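PDB 4YOK: putative flagellar protein FliS from Parabacteroides merdae ATCC 43184, which is of unknown function despite its name, and pairs a prealbumin-like N-terminal beta domain with a C-terminal beta domain probably of the E-set kind. Local coordinates for residues V51-T56 and Y182-V187; L138-F143 and N172-K177; A144-N149 and A195-V200. All coordinates share one frame; numbering follows the deposited sequence.

Contacts 1 and 3 lie near the middle of the molecule, their centres about 5 Å apart, whereas contact 2 lies about 20 Å from the centre of the chain. All three reach the antiparallel sheet 151-155, 131-139, 182-189, 196-202, and only contact 1 has a segment in the N-terminal domain. Contacts 1 and 3 are joined by a bond: Arg184, which meets Gln53 in contact 1, also donates to the carbonyl of Ala144 in contact 3. Their chemistry follows their place: a largely buried arginine among neutral oxygens in contact 1, a water-linked tyrosine hydroxyl in contact 3, and in contact 2 a buried aliphatic pair beside a salt-bridge network of partly or fully exposed side chains.

Contact 1: residues V51-T56 and Y182-V187; sequences VGQDGT and YARVGV
Gln53 and Arg184 meet with their side chains crossing obliquely, the glutamine amide turned 45° from the guanidinium plane. Gln53 OE1 stands over one face of that group, 3.6 Å from Arg184 NH1. The backbone oxygen Gln53 O comes within 3.1 Å of Arg184 NH2, so the glutamine touches the arginine with both its amide and its main chain. Arg184 reaches this far because its chain is fully stretched: CG points away from the backbone N (chi1 -151°) and the run to NE stays extended, so the guanidinium ends at the 51-56 turn. This loop joins strands 47-50 and 56-62 and is a type I beta turn from Gly52 to Gly55. Gly55 N bonds Gly52 O and Gly52 N bonds Thr56 O, the pattern of a type I turn with a G1 bulge, in which Gly55 takes the positive phi. The turn belongs to the prealbumin-like N-terminal domain and the arginine to the C-terminal domain, probably of the E-set kind, so the contact joins the two. Within the turn, Asp54 OD1 accepts from Thr56 N at 3.2 Å, an Asx turn, and also from Thr56 OG1 at 2.7 Å, both arriving from the same face of the carboxylate. Around the buried guanidinium, NE bonds the Ser198 carbonyl, NH1 that of Ala144 and NH2 that of Leu25. A leucine in place of Arg184 would probably deprive these three carbonyl oxygens of the arginine's N-H groups and weaken the join between the domains. Gln53 is fixed by two partners in the C-terminal domain, with OE1 accepting from Ala144 N while NE2 donates to Gln142 O.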
loop_
_atom_site.group_PDB
_atom_site.type_symbol
_atom_site.label_atom_id
_atom_site.label_comp_id
_atom_site.label_asym_id
_atom_site.label_seq_id
_atom_site.Cartn_x
_atom_site.Cartn_y
_atom_site.Cartn_z
ATOM N N VAL A 51 -5.469 6.155 -2.668
ATOM C CA VAL A 51 -4.043 5.897 -2.891
ATOM C C VAL A 51 -3.877 4.618 -3.737
ATOM O O VAL A 51 -4.599 3.650 -3.529
ATOM C CB VAL A 51 -3.308 5.828 -1.527
ATOM C CG1 VAL A 51 -1.820 5.610 -1.723
ATOM C CG2 VAL A 51 -3.542 7.112 -0.710
ATOM N N GLY A 52 -2.976 4.656 -4.719
ATOM C CA GLY A 52 -2.727 3.511 -5.603
ATOM C C GLY A 52 -1.803 2.481 -4.996
ATOM O O GLY A 52 -1.281 2.677 -3.897
ATOM N N GLN A 53 -1.530 1.411 -5.736
ATOM C CA GLN A 53 -0.647 0.326 -5.293
ATOM C C GLN A 53 0.758 0.762 -4.941
ATOM O O GLN A 53 1.387 0.166 -4.071
ATOM C CB GLN A 53 -0.493 -0.690 -6.429
ATOM C CG GLN A 53 -1.619 -1.639 -6.572
ATOM C CD GLN A 53 -1.130 -2.935 -7.179
ATOM O OE1 GLN A 53 -1.537 -3.993 -6.751
ATOM N NE2 GLN A 53 -0.291 -2.874 -8.224
ATOM N N ASP A 54 1.285 1.751 -5.689
ATOM C CA ASP A 54 2.631 2.260 -5.549
ATOM C C ASP A 54 2.675 3.473 -4.591
ATOM O O ASP A 54 3.695 4.146 -4.484
ATOM C CB ASP A 54 3.194 2.626 -6.947
ATOM C CG ASP A 54 2.389 3.680 -7.705
ATOM O OD1 ASP A 54 1.376 4.185 -7.143
ATOM O OD2 ASP A 54 2.735 3.962 -8.876
ATOM N N GLY A 55 1.567 3.723 -3.911
ATOM C CA GLY A 55 1.430 4.781 -2.919
ATOM C C GLY A 55 1.181 6.165 -3.476
ATOM O O GLY A 55 1.288 7.132 -2.733
ATOM N N THR A 56 0.863 6.260 -4.786
ATOM C CA THR A 56 0.635 7.540 -5.449
ATOM C C THR A 56 -0.844 7.875 -5.484
ATOM O O THR A 56 -1.700 6.994 -5.410
ATOM C CB THR A 56 1.210 7.541 -6.886
ATOM O OG1 THR A 56 0.461 6.625 -7.681
ATOM C CG2 THR A 56 2.691 7.184 -6.956
ATOM N N TYR A 182 1.949 -12.471 -11.505
ATOM C CA TYR A 182 2.548 -11.429 -10.661
ATOM C C TYR A 182 2.542 -11.869 -9.205
ATOM O O TYR A 182 1.594 -12.520 -8.775
ATOM C CB TYR A 182 1.766 -10.114 -10.820
ATOM C CG TYR A 182 1.785 -9.538 -12.219
ATOM C CD1 TYR A 182 0.933 -10.024 -13.207
ATOM C CD2 TYR A 182 2.628 -8.476 -12.546
ATOM C CE1 TYR A 182 0.933 -9.484 -14.491
ATOM C CE2 TYR A 182 2.626 -7.920 -13.828
ATOM C CZ TYR A 182 1.768 -8.421 -14.792
ATOM O OH TYR A 182 1.743 -7.877 -16.060
ATOM N N ALA A 183 3.606 -11.559 -8.459
ATOM C CA ALA A 183 3.718 -11.959 -7.061
ATOM C C ALA A 183 3.815 -10.751 -6.164
ATOM O O ALA A 183 4.278 -9.683 -6.590
ATOM C CB ALA A 183 4.936 -12.861 -6.858
ATOM N N ARG A 184 3.421 -10.933 -4.901
ATOM C CA ARG A 184 3.511 -9.877 -3.895
ATOM C C ARG A 184 3.492 -10.504 -2.510
ATOM O O ARG A 184 2.934 -11.597 -2.321
ATOM C CB ARG A 184 2.338 -8.863 -4.045
ATOM C CG ARG A 184 2.684 -7.451 -3.578
ATOM C CD ARG A 184 1.481 -6.514 -3.731
ATOM N NE ARG A 184 1.846 -5.089 -3.658
ATOM C CZ ARG A 184 0.974 -4.094 -3.491
ATOM N NH1 ARG A 184 -0.325 -4.353 -3.373
ATOM N NH2 ARG A 184 1.400 -2.833 -3.413
ATOM N N VAL A 185 4.047 -9.798 -1.525
ATOM C CA VAL A 185 3.924 -10.268 -0.148
ATOM C C VAL A 185 3.295 -9.129 0.666
ATOM O O VAL A 185 3.462 -7.956 0.304
ATOM C CB VAL A 185 5.204 -10.833 0.504
ATOM C CG1 VAL A 185 5.618 -12.155 -0.157
ATOM C CG2 VAL A 185 6.348 -9.822 0.500
ATOM N N GLY A 186 2.568 -9.492 1.713
ATOM C CA GLY A 186 1.915 -8.517 2.585
ATOM C C GLY A 186 2.165 -8.800 4.050
ATOM O O GLY A 186 2.360 -9.953 4.431
ATOM N N VAL A 187 2.192 -7.744 4.875
ATOM C CA VAL A 187 2.368 -7.834 6.323
ATOM C C VAL A 187 1.312 -6.936 6.973
ATOM O O VAL A 187 1.266 -5.725 6.724
ATOM C CB VAL A 187 3.808 -7.490 6.812
ATOM C CG1 VAL A 187 3.881 -7.471 8.344
ATOM C CG2 VAL A 187 4.838 -8.473 6.238
#

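Contact 2: residues L138-F143 and N172-K177; sequences LSKTQF and NTEIVK
Leu138 and Ile175 are brought together by matching first torsions, Leu138 CG (chi1 -65°) and Ile175 CG1 (chi1 -70°) each lying beside its own backbone N and opposite the carbonyl carbon. This is strand-to-helix packing in the C-terminal domain, probably of the E-set kind: the end of strand 131-139 meets the short helix 173-177, which leads toward strand 182-189. The two side chains cross at about a right angle and touch methyl to methyl, Leu138 CD1 lying 3.7 Å from Ile175 CD1. Both are buried, and Tyr151 of the neighbouring strand also packs on Ile175.

Nearer the solvent the contact turns ionic. Lys140 bends at chi3 and Glu174 at chi2 (-54°), and their ends approach in a long salt bridge, Lys140 NZ to Glu174 OE1 at 3.9 Å. The other carboxylate oxygen is held more closely, Glu174 OE2 to Lys177 NZ at 2.9 Å, the ammonium arriving on the syn side. One glutamate thus serves two lysines, which probably eases the repulsion between ammonium groups 7.0 Å apart, NZ of Lys140 to NZ of Lys177.

Asn172 is the N-cap of the helix: its OD1 accepts from Ile175 N at 3.2 Å, starting the turn that carries both Glu174 and Ile175. Beyond the strand end, the chain folds through two successive ST turns. Thr141 N donates to Ser139 OG at 3.1 Å, and Phe143 N, two residues further on, donates to Thr141 OG1 at 3.1 Å.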
loop_
_atom_site.group_PDB
_atom_site.type_symbol
_atom_site.label_atom_id
_atom_site.label_comp_id
_atom_site.label_asym_id
_atom_site.label_seq_id
_atom_site.Cartn_x
_atom_site.Cartn_y
_atom_site.Cartn_z
ATOM N N LEU A 138 -0.370 -14.303 -5.402
ATOM C CA LEU A 138 -0.146 -14.367 -6.841
ATOM C C LEU A 138 -1.370 -13.791 -7.538
ATOM O O LEU A 138 -2.496 -13.954 -7.049
ATOM C CB LEU A 138 0.141 -15.784 -7.372
ATOM C CG LEU A 138 1.443 -16.455 -6.895
ATOM C CD1 LEU A 138 1.411 -17.963 -7.175
ATOM C CD2 LEU A 138 2.674 -15.824 -7.564
ATOM N N SER A 139 -1.151 -13.114 -8.663
ATOM C CA SER A 139 -2.240 -12.555 -9.452
ATOM C C SER A 139 -1.963 -12.760 -10.940
ATOM O O SER A 139 -0.795 -12.801 -11.330
ATOM C CB SER A 139 -2.380 -11.056 -9.149
ATOM O OG SER A 139 -3.380 -10.477 -9.978
ATOM N N LYS A 140 -3.024 -12.869 -11.768
ATOM C CA LYS A 140 -2.939 -12.900 -13.239
ATOM C C LYS A 140 -2.703 -11.494 -13.816
ATOM O O LYS A 140 -2.503 -11.362 -15.033
ATOM C CB LYS A 140 -4.278 -13.391 -13.852
ATOM C CG LYS A 140 -4.564 -14.865 -13.737
ATOM C CD LYS A 140 -5.741 -15.260 -14.630
ATOM C CE LYS A 140 -7.096 -14.834 -14.111
ATOM N NZ LYS A 140 -8.192 -15.646 -14.706
ATOM N N THR A 141 -2.937 -10.451 -12.997
ATOM C CA THR A 141 -2.849 -9.047 -13.427
ATOM C C THR A 141 -1.836 -8.275 -12.605
ATOM O O THR A 141 -1.365 -8.765 -11.578
ATOM C CB THR A 141 -4.237 -8.333 -13.356
ATOM O OG1 THR A 141 -4.478 -7.909 -12.017
ATOM C CG2 THR A 141 -5.397 -9.193 -13.876
ATOM N N GLN A 142 -1.550 -7.019 -13.028
ATOM C CA GLN A 142 -0.625 -6.101 -12.333
ATOM C C GLN A 142 -1.119 -5.757 -10.938
ATOM O O GLN A 142 -0.354 -5.202 -10.148
ATOM C CB GLN A 142 -0.477 -4.783 -13.123
ATOM C CG GLN A 142 0.049 -4.917 -14.533
ATOM C CD GLN A 142 -0.295 -3.695 -15.362
ATOM O OE1 GLN A 142 -0.709 -2.638 -14.851
ATOM N NE2 GLN A 142 -0.167 -3.824 -16.668
ATOM N N PHE A 143 -2.416 -6.026 -10.644
ATOM C CA PHE A 143 -2.967 -5.740 -9.306
ATOM C C PHE A 143 -2.948 -6.987 -8.439
ATOM O O PHE A 143 -3.517 -8.020 -8.822
ATOM C CB PHE A 143 -4.412 -5.197 -9.406
ATOM C CG PHE A 143 -4.470 -3.813 -10.008
ATOM C CD1 PHE A 143 -4.237 -2.685 -9.224
ATOM C CD2 PHE A 143 -4.743 -3.636 -11.360
ATOM C CE1 PHE A 143 -4.283 -1.404 -9.781
ATOM C CE2 PHE A 143 -4.780 -2.354 -11.921
ATOM C CZ PHE A 143 -4.555 -1.243 -11.124
ATOM N N ASN A 172 -3.056 -26.260 -8.302
ATOM C CA ASN A 172 -3.787 -25.023 -8.603
ATOM C C ASN A 172 -3.726 -24.771 -10.116
ATOM O O ASN A 172 -2.694 -24.296 -10.640
ATOM C CB ASN A 172 -3.231 -23.833 -7.818
ATOM C CG ASN A 172 -4.103 -22.610 -7.895
ATOM O OD1 ASN A 172 -4.450 -22.111 -8.975
ATOM N ND2 ASN A 172 -4.503 -22.115 -6.750
ATOM N N THR A 173 -4.839 -25.110 -10.809
ATOM C CA THR A 173 -5.000 -25.015 -12.263
ATOM C C THR A 173 -5.003 -23.593 -12.775
ATOM O O THR A 173 -4.567 -23.377 -13.902
ATOM C CB THR A 173 -6.286 -25.739 -12.734
ATOM O OG1 THR A 173 -7.424 -25.207 -12.046
ATOM C CG2 THR A 173 -6.209 -27.245 -12.549
ATOM N N GLU A 174 -5.490 -22.624 -11.974
ATOM C CA GLU A 174 -5.536 -21.211 -12.378
ATOM C C GLU A 174 -4.126 -20.638 -12.575
ATOM O O GLU A 174 -3.904 -19.902 -13.533
ATOM C CB GLU A 174 -6.318 -20.373 -11.345
ATOM C CG GLU A 174 -7.826 -20.598 -11.416
ATOM C CD GLU A 174 -8.452 -20.390 -12.785
ATOM O OE1 GLU A 174 -8.364 -19.259 -13.317
ATOM O OE2 GLU A 174 -9.012 -21.366 -13.334
ATOM N N ILE A 175 -3.164 -21.016 -11.698
ATOM C CA ILE A 175 -1.762 -20.565 -11.811
ATOM C C ILE A 175 -1.139 -21.131 -13.133
ATOM O O ILE A 175 -0.539 -20.382 -13.899
ATOM C CB ILE A 175 -0.933 -20.977 -10.540
ATOM C CG1 ILE A 175 -1.390 -20.133 -9.307
ATOM C CG2 ILE A 175 0.597 -20.794 -10.796
ATOM C CD1 ILE A 175 -1.014 -20.680 -7.952
ATOM N N VAL A 176 -1.326 -22.437 -13.390
ATOM C CA VAL A 176 -0.804 -23.137 -14.569
ATOM C C VAL A 176 -1.378 -22.489 -15.863
ATOM O O VAL A 176 -0.640 -22.276 -16.825
ATOM C CB VAL A 176 -1.097 -24.658 -14.490
ATOM C CG1 VAL A 176 -0.576 -25.398 -15.730
ATOM C CG2 VAL A 176 -0.500 -25.269 -13.222
ATOM N N LYS A 177 -2.674 -22.113 -15.841
ATOM C CA LYS A 177 -3.398 -21.499 -16.975
ATOM C C LYS A 177 -3.055 -20.029 -17.232
ATOM O O LYS A 177 -3.307 -19.534 -18.330
ATOM C CB LYS A 177 -4.910 -21.565 -16.706
ATOM C CG LYS A 177 -5.587 -22.876 -17.090
ATOM C CD LYS A 177 -6.926 -23.089 -16.350
ATOM C CE LYS A 177 -7.968 -22.016 -16.605
ATOM N NZ LYS A 177 -9.295 -22.391 -16.050
#

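Contact 3: residues A144-N149 and A195-V200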
loop_
_atom_site.group_PDB
_atom_site.type_symbol
_atom_site.label_atom_id
_atom_site.label_comp_id
_atom_site.label_asym_id
_atom_site.label_seq_id
_atom_site.Cartn_x
_atom_site.Cartn_y
_atom_site.Cartn_z
ATOM N N ALA A 144 -2.305 -6.896 -7.269
ATOM C CA ALA A 144 -2.257 -8.027 -6.327
ATOM C C ALA A 144 -2.376 -7.505 -4.924
ATOM O O ALA A 144 -1.606 -6.627 -4.540
ATOM C CB ALA A 144 -0.957 -8.822 -6.491
ATOM N N ASP A 145 -3.344 -8.010 -4.157
ATOM C CA ASP A 145 -3.503 -7.618 -2.749
ATOM C C ASP A 145 -4.297 -8.704 -2.007
ATOM O O ASP A 145 -4.577 -9.757 -2.592
ATOM C CB ASP A 145 -4.130 -6.208 -2.602
ATOM C CG ASP A 145 -5.439 -6.042 -3.337
ATOM O OD1 ASP A 145 -6.419 -6.719 -2.957
ATOM O OD2 ASP A 145 -5.512 -5.158 -4.242
ATOM N N ASP A 146 -4.617 -8.480 -0.720
ATOM C CA ASP A 146 -5.305 -9.480 0.105
ATOM C C ASP A 146 -6.697 -9.887 -0.447
ATOM O O ASP A 146 -7.159 -10.986 -0.141
ATOM C CB ASP A 146 -5.415 -9.018 1.572
ATOM C CG ASP A 146 -6.044 -7.661 1.822
ATOM O OD1 ASP A 146 -6.527 -7.041 0.859
ATOM O OD2 ASP A 146 -6.003 -7.195 2.979
ATOM N N VAL A 147 -7.327 -9.025 -1.286
ATOM C CA VAL A 147 -8.655 -9.305 -1.882
ATOM C C VAL A 147 -8.486 -9.683 -3.353
ATOM O O VAL A 147 -9.163 -10.582 -3.832
ATOM C CB VAL A 147 -9.628 -8.086 -1.722
ATOM C CG1 VAL A 147 -10.966 -8.323 -2.434
ATOM C CG2 VAL A 147 -9.861 -7.752 -0.255
ATOM N N ASN A 148 -7.605 -8.981 -4.070
ATOM C CA ASN A 148 -7.402 -9.161 -5.500
ATOM C C ASN A 148 -6.243 -10.057 -5.765
ATOM O O ASN A 148 -5.113 -9.607 -5.806
ATOM C CB ASN A 148 -7.193 -7.812 -6.188
ATOM C CG ASN A 148 -8.388 -6.926 -6.079
ATOM O OD1 ASN A 148 -8.572 -6.219 -5.078
ATOM N ND2 ASN A 148 -9.261 -7.014 -7.071
ATOM N N ASN A 149 -6.519 -11.331 -5.971
ATOM C CA ASN A 149 -5.476 -12.296 -6.242
ATOM C C ASN A 149 -6.079 -13.585 -6.787
ATOM O O ASN A 149 -7.279 -13.820 -6.640
ATOM C CB ASN A 149 -4.687 -12.573 -4.933
ATOM C CG ASN A 149 -5.541 -13.168 -3.833
ATOM O OD1 ASN A 149 -5.923 -14.333 -3.917
ATOM N ND2 ASN A 149 -5.858 -12.399 -2.780
ATOM N N ALA A 195 -2.788 -3.845 5.310
ATOM C CA ALA A 195 -1.407 -4.331 5.322
ATOM C C ALA A 195 -0.473 -3.397 4.540
ATOM O O ALA A 195 -0.926 -2.558 3.732
ATOM C CB ALA A 195 -1.359 -5.730 4.688
ATOM N N ILE A 196 0.844 -3.588 4.746
ATOM C CA ILE A 196 1.915 -2.996 3.928
ATOM C C ILE A 196 2.379 -4.139 3.039
ATOM O O ILE A 196 2.292 -5.307 3.437
ATOM C CB ILE A 196 3.066 -2.343 4.749
ATOM C CG1 ILE A 196 3.961 -1.439 3.829
ATOM C CG2 ILE A 196 3.891 -3.382 5.511
ATOM C CD1 ILE A 196 4.156 -0.068 4.316
ATOM N N TYR A 197 2.803 -3.826 1.829
ATOM C CA TYR A 197 3.207 -4.849 0.878
ATOM C C TYR A 197 4.598 -4.595 0.317
ATOM O O TYR A 197 5.186 -3.524 0.484
ATOM C CB TYR A 197 2.193 -4.864 -0.287
ATOM C CG TYR A 197 0.762 -5.236 0.071
ATOM C CD1 TYR A 197 -0.133 -4.278 0.540
ATOM C CD2 TYR A 197 0.295 -6.538 -0.107
ATOM C CE1 TYR A 197 -1.449 -4.614 0.853
ATOM C CE2 TYR A 197 -1.012 -6.889 0.216
ATOM C CZ TYR A 197 -1.877 -5.924 0.704
ATOM O OH TYR A 197 -3.163 -6.254 0.990
ATOM N N SER A 198 5.111 -5.583 -0.390
ATOM C CA SER A 198 6.293 -5.449 -1.221
ATOM C C SER A 198 5.845 -4.818 -2.547
ATOM O O SER A 198 4.640 -4.811 -2.816
ATOM C CB SER A 198 6.878 -6.841 -1.490
ATOM O OG SER A 198 6.017 -7.624 -2.309
ATOM N N PRO A 199 6.742 -4.354 -3.439
ATOM C CA PRO A 199 6.284 -4.031 -4.808
ATOM C C PRO A 199 5.750 -5.302 -5.475
ATOM O O PRO A 199 6.086 -6.422 -5.046
ATOM C CB PRO A 199 7.583 -3.595 -5.526
ATOM C CG PRO A 199 8.557 -3.303 -4.438
ATOM C CD PRO A 199 8.213 -4.229 -3.325
ATOM N N VAL A 200 4.926 -5.150 -6.510
ATOM C CA VAL A 200 4.447 -6.289 -7.287
ATOM C C VAL A 200 5.596 -6.683 -8.210
ATOM O O VAL A 200 6.201 -5.791 -8.812
ATOM C CB VAL A 200 3.160 -5.916 -8.069
ATOM C CG1 VAL A 200 2.734 -7.021 -9.050
ATOM C CG2 VAL A 200 2.035 -5.562 -7.118
HETATM O O HOH W 1 -4.405 -4.755 2.884
#
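Ala144 passes Val200, CA to CA 7.0 Å, and the backbones run 153° apart, roughly antiparallel, where residues 144-146 pass 197-200. Side chains therefore bridge the space between the loop after strand 131-139 and edge strand 196-202 of the four-stranded sheet in the C-terminal domain, probably of the E-set kind. Tyr197 does most of this work. Its ring ends beside the Asp145-Asp146 backbone, where Asp146 N donates to Tyr197 OH at 3.2 Å (154° at the hydrogen). The Asp146 carboxylate stands almost perpendicular to the ring, and a water joins the groups: it accepts hydrogen bonds from Tyr197 OH (2.7 Å) and Ala195 N, and donates to Asp146 OD2 at 2.9 Å.

Asp145 shapes the loop that presents this donor. With CG between the backbone N and the carbonyl carbon (chi1 54°), its OD1 turns back on its own chain and accepts from Val147 N on the anti lone pair and from Asn148 N above the carboxylate plane, an Asx turn and motif in one. Its OD2 is taken by Thr28 OG1, while Asn149 ND2 donates to Asp145 O at 2.9 Å. At the other end Ala144 CB makes a looser apolar contact with Val200 CG2.

The phenol oxygen thus both accepts and donates, so the buried hydroxyl is satisfied and the bound water is likely to fix the direction of its proton.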